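Local coordinates for protein fimbrin (Schizosaccharomyces pombe, PDB 1RT8) that binds actin filaments and crosslinks them, supporting cell polarity, cytokinesis, mating and spore formation in fission yeast, at residues Gly283-Glu286 with Ala287-Thr291; Ala497-Pro500 with Arg501-Leu504. All blocks are in the same frame, centred on the assembly; numbering follows the deposited sequence.

In the fold
Following the chain from the N terminus, interaction 1 comes first, in the opening turns of helix 282-296 at the start of the third calponin-homology range. Interaction 2 comes some 200 residues later, where helix 492-496 ends and helix 500-511 begins in the fourth. Each is local, closing helical turns and no long loop, and the two follow in series without nesting or crossing. Their centres lie about 12 Å apart and their side chains meet: Arg285 packs on Arg499, Val289 on Leu502, and Glu286 pairs weakly with Arg501. Helix 282-296 is thereby tied to helix 500-511, joining two calponin-homology units within the second actin-binding region.

Interaction 1: Gly283-Glu286 with Ala287-Thr291; sequences GERE and ARVFT
Four backbone bonds join Gly283-Glu286 to Ala287-Thr291 as successive i to i+4 links of helix 282-296: Ala287, Arg288, Val289 and Phe290 donate to the carbonyls of Gly283, Glu284, Arg285 and Glu286. The last is short and fairly straight, Phe290 N to Glu286 O 2.7 Å with 166° at the hydrogen. One residue on, Ala287 O accepts both Thr291 N and Thr291 OG1 (2.8 Å from OG1), which arrive from opposite faces of the carbonyl plane.

Side chains also pack against the carbonyls one turn back. The ring of Phe290 lies with one face over Glu286 O, because chi1 of -67° sets CG beside the backbone N; Phe290 CG is 3.1 Å from Glu286 O, and Phe290 CE1 also meets Glu286 CB at 4.2 Å. Beyond the segment the ring packs on Leu383, Val386 and Met390, so an alanine here would probably open a gap against helix 379-397 and bare one side of the Glu286 carbonyl. Val289 CG2 packs 3.2 Å from Arg285 O.

Among the charged side chains, Arg285 bends at chi2 and chi3, folding back until NH1 is 3.6 Å from Arg288 CD, which sits at the guanidinium edge; NH2 lies near Val289 CG2. The planes of the two guanidinium groups are 18° apart.

Asp494, bridged to Arg285, and the Glu284 carboxylate near Arg288 probably offset the closeness of the two like charges. Phe290 thus packs on helix 379-397, while the salt bridges of Glu284 and Arg285 run to Arg379 and Asp494.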
loop_
_atom_site.group_PDB
_atom_site.type_symbol
_atom_site.label_atom_id
_atom_site.label_comp_id
_atom_site.label_asym_id
_atom_site.label_seq_id
_atom_site.Cartn_x
_atom_site.Cartn_y
_atom_site.Cartn_z
ATOM N N GLY A 283 -11.529 11.900 -10.673
ATOM C CA GLY A 283 -12.422 11.200 -9.772
ATOM C C GLY A 283 -11.834 9.888 -9.295
ATOM O O GLY A 283 -11.943 9.549 -8.113
ATOM N N GLU A 284 -11.210 9.141 -10.206
ATOM C CA GLU A 284 -10.608 7.860 -9.844
ATOM C C GLU A 284 -9.439 8.055 -8.885
ATOM O O GLU A 284 -9.274 7.285 -7.934
ATOM C CB GLU A 284 -10.115 7.102 -11.084
ATOM C CG GLU A 284 -11.212 6.479 -11.944
ATOM C CD GLU A 284 -12.164 5.597 -11.148
ATOM O OE1 GLU A 284 -11.693 4.753 -10.362
ATOM O OE2 GLU A 284 -13.392 5.742 -11.313
ATOM N N ARG A 285 -8.630 9.083 -9.133
ATOM C CA ARG A 285 -7.480 9.351 -8.273
ATOM C C ARG A 285 -7.914 9.704 -6.853
ATOM O O ARG A 285 -7.354 9.189 -5.882
ATOM C CB ARG A 285 -6.619 10.471 -8.862
ATOM C CG ARG A 285 -5.769 10.023 -10.053
ATOM C CD ARG A 285 -4.868 8.873 -9.659
ATOM N NE ARG A 285 -4.016 9.222 -8.522
ATOM C CZ ARG A 285 -3.622 8.359 -7.592
ATOM N NH1 ARG A 285 -3.998 7.093 -7.666
ATOM N NH2 ARG A 285 -2.873 8.762 -6.571
ATOM N N GLU A 286 -8.911 10.575 -6.730
ATOM C CA GLU A 286 -9.400 10.958 -5.410
ATOM C C GLU A 286 -9.877 9.704 -4.696
ATOM O O GLU A 286 -9.579 9.502 -3.522
ATOM C CB GLU A 286 -10.557 11.968 -5.512
ATOM C CG GLU A 286 -10.177 13.307 -6.147
ATOM C CD GLU A 286 -11.292 14.340 -6.065
ATOM O OE1 GLU A 286 -12.475 13.952 -6.111
ATOM O OE2 GLU A 286 -10.993 15.545 -5.973
ATOM N N ALA A 287 -10.604 8.855 -5.419
ATOM C CA ALA A 287 -11.126 7.615 -4.854
ATOM C C ALA A 287 -9.998 6.749 -4.294
ATOM O O ALA A 287 -10.116 6.205 -3.194
ATOM C CB ALA A 287 -11.922 6.835 -5.920
ATOM N N ARG A 288 -8.907 6.623 -5.046
ATOM C CA ARG A 288 -7.769 5.819 -4.604
ATOM C C ARG A 288 -7.046 6.454 -3.422
ATOM O O ARG A 288 -6.573 5.747 -2.541
ATOM C CB ARG A 288 -6.793 5.592 -5.763
ATOM C CG ARG A 288 -7.195 4.433 -6.674
ATOM C CD ARG A 288 -6.381 4.419 -7.968
ATOM N NE ARG A 288 -6.788 3.343 -8.876
ATOM C CZ ARG A 288 -6.530 2.050 -8.680
ATOM N NH1 ARG A 288 -5.862 1.659 -7.602
ATOM N NH2 ARG A 288 -6.938 1.146 -9.566
ATOM N N VAL A 289 -6.959 7.784 -3.410
ATOM C CA VAL A 289 -6.312 8.506 -2.313
ATOM C C VAL A 289 -7.163 8.397 -1.048
ATOM O O VAL A 289 -6.638 8.153 0.043
ATOM C CB VAL A 289 -6.117 10.006 -2.659
ATOM C CG1 VAL A 289 -5.656 10.772 -1.424
ATOM C CG2 VAL A 289 -5.083 10.150 -3.784
ATOM N N PHE A 290 -8.473 8.585 -1.196
ATOM C CA PHE A 290 -9.393 8.502 -0.065
ATOM C C PHE A 290 -9.423 7.075 0.475
ATOM O O PHE A 290 -9.555 6.866 1.687
ATOM C CB PHE A 290 -10.813 8.932 -0.478
ATOM C CG PHE A 290 -10.939 10.392 -0.840
ATOM C CD1 PHE A 290 -12.124 10.885 -1.381
ATOM C CD2 PHE A 290 -9.888 11.274 -0.633
ATOM C CE1 PHE A 290 -12.261 12.230 -1.709
ATOM C CE2 PHE A 290 -10.012 12.630 -0.958
ATOM C CZ PHE A 290 -11.203 13.109 -1.497
ATOM N N THR A 291 -9.310 6.096 -0.423
ATOM C CA THR A 291 -9.310 4.690 -0.033
ATOM C C THR A 291 -8.104 4.422 0.861
ATOM O O THR A 291 -8.230 3.778 1.894
ATOM C CB THR A 291 -9.226 3.745 -1.257
ATOM O OG1 THR A 291 -10.475 3.760 -1.956
ATOM C CG2 THR A 291 -8.914 2.311 -0.816
#

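Interaction 2: Ala497-Pro500 with Arg501-Leu504; sequences AVRP and RLVL
Arg499 and Leu502 run side by side, pointing the same way, at the start of helix 500-511. Leu502 CD1 lies 4.0 Å from Arg499 CB and equally near Arg499 CD, the arginine chain being extended from CG to NE. With chi1 near -54°, Leu502 places CG beside its own backbone N, which brings the isobutyl group against that aliphatic stem.

The close-knit part centres on Arg499 O. It accepts Val503 N at 2.9 Å, the donor lying in the carbonyl plane, and also a weak bond from Leu502 N, bent to 122° at the hydrogen. Val503 CG2 packs 3.6 Å from the same oxygen and reaches Val498 CA at 4.2 Å. One residue on, Leu504 N donates to Pro500 O at 3.0 Å. Buried Leu502, Val503 and Leu504 extend this packing outward: Leu502 meets Val289 and Ile490, Val503 meets Phe433, and Leu504 rests on Trp387 and Met413.

The looser side, where the two segments touch little, carries the end of Arg499, Arg501 and exposed Ala497; the polar ends of both arginines are held from outside. The end of Arg499 leads away from the helix, with Ala497 CB 3.7 Å above the centre of its guanidinium face; its NH1 forms salt bridges with Asp494 and Glu493. Arg501, its chain extended from CG to NE, makes a cation-pi contact with Trp387 and a weak, long ion pair with Glu286.

Val498, with positive phi (51°), ends helix 492-496 in a Schellman motif, and Arg499 takes the N-cap position with Pro500 opening the first turn: a tight helix-to-helix junction within the fourth calponin-homology range.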
loop_
_atom_site.group_PDB
_atom_site.type_symbol
_atom_site.label_atom_id
_atom_site.label_comp_id
_atom_site.label_asym_id
_atom_site.label_seq_id
_atom_site.Cartn_x
_atom_site.Cartn_y
_atom_site.Cartn_z
ATOM N N ALA A 497 -0.828 17.078 -12.343
ATOM C CA ALA A 497 -2.134 17.318 -12.941
ATOM C C ALA A 497 -2.923 18.386 -12.158
ATOM O O ALA A 497 -4.039 18.750 -12.530
ATOM C CB ALA A 497 -2.926 16.005 -12.987
ATOM N N VAL A 498 -2.337 18.870 -11.070
ATOM C CA VAL A 498 -2.953 19.885 -10.223
ATOM C C VAL A 498 -4.386 19.565 -9.797
ATOM O O VAL A 498 -5.304 20.351 -10.027
ATOM C CB VAL A 498 -2.946 21.271 -10.911
ATOM C CG1 VAL A 498 -3.292 22.353 -9.896
ATOM C CG2 VAL A 498 -1.580 21.540 -11.522
ATOM N N ARG A 499 -4.577 18.400 -9.190
ATOM C CA ARG A 499 -5.891 17.996 -8.709
ATOM C C ARG A 499 -5.999 18.717 -7.366
ATOM O O ARG A 499 -5.421 18.289 -6.375
ATOM C CB ARG A 499 -5.925 16.473 -8.587
ATOM C CG ARG A 499 -5.750 15.825 -9.972
ATOM C CD ARG A 499 -5.515 14.308 -9.978
ATOM N NE ARG A 499 -5.589 13.805 -11.352
ATOM C CZ ARG A 499 -4.710 12.979 -11.908
ATOM N NH1 ARG A 499 -3.665 12.541 -11.209
ATOM N NH2 ARG A 499 -4.864 12.607 -13.175
ATOM N N PRO A 500 -6.733 19.842 -7.337
ATOM C CA PRO A 500 -6.955 20.707 -6.169
ATOM C C PRO A 500 -7.099 20.090 -4.786
ATOM O O PRO A 500 -6.388 20.487 -3.870
ATOM C CB PRO A 500 -8.166 21.552 -6.580
ATOM C CG PRO A 500 -8.837 20.719 -7.627
ATOM C CD PRO A 500 -7.680 20.189 -8.409
ATOM N N ARG A 501 -8.013 19.145 -4.613
ATOM C CA ARG A 501 -8.181 18.526 -3.302
ATOM C C ARG A 501 -6.953 17.724 -2.893
ATOM O O ARG A 501 -6.605 17.659 -1.709
ATOM C CB ARG A 501 -9.391 17.600 -3.288
ATOM C CG ARG A 501 -10.703 18.301 -3.523
ATOM C CD ARG A 501 -11.801 17.279 -3.592
ATOM N NE ARG A 501 -13.106 17.906 -3.621
ATOM C CZ ARG A 501 -14.232 17.257 -3.890
ATOM N NH1 ARG A 501 -14.202 15.961 -4.161
ATOM N NH2 ARG A 501 -15.387 17.907 -3.872
ATOM N N LEU A 502 -6.300 17.109 -3.867
ATOM C CA LEU A 502 -5.136 16.303 -3.559
ATOM C C LEU A 502 -3.945 17.200 -3.267
ATOM O O LEU A 502 -3.098 16.858 -2.443
ATOM C CB LEU A 502 -4.856 15.323 -4.702
ATOM C CG LEU A 502 -6.075 14.452 -5.059
ATOM C CD1 LEU A 502 -5.696 13.365 -6.075
ATOM C CD2 LEU A 502 -6.628 13.803 -3.797
ATOM N N VAL A 503 -3.886 18.356 -3.920
ATOM C CA VAL A 503 -2.796 19.282 -3.651
ATOM C C VAL A 503 -2.974 19.807 -2.227
ATOM O O VAL A 503 -2.010 19.922 -1.475
ATOM C CB VAL A 503 -2.794 20.490 -4.623
ATOM C CG1 VAL A 503 -1.847 21.583 -4.096
ATOM C CG2 VAL A 503 -2.349 20.041 -6.023
ATOM N N LEU A 504 -4.208 20.111 -1.846
ATOM C CA LEU A 504 -4.457 20.637 -0.505
ATOM C C LEU A 504 -4.104 19.601 0.560
ATOM O O LEU A 504 -3.540 19.950 1.599
ATOM C CB LEU A 504 -5.915 21.112 -0.372
ATOM C CG LEU A 504 -6.284 21.891 0.907
ATOM C CD1 LEU A 504 -7.519 22.774 0.681
ATOM C CD2 LEU A 504 -6.509 20.914 2.032
#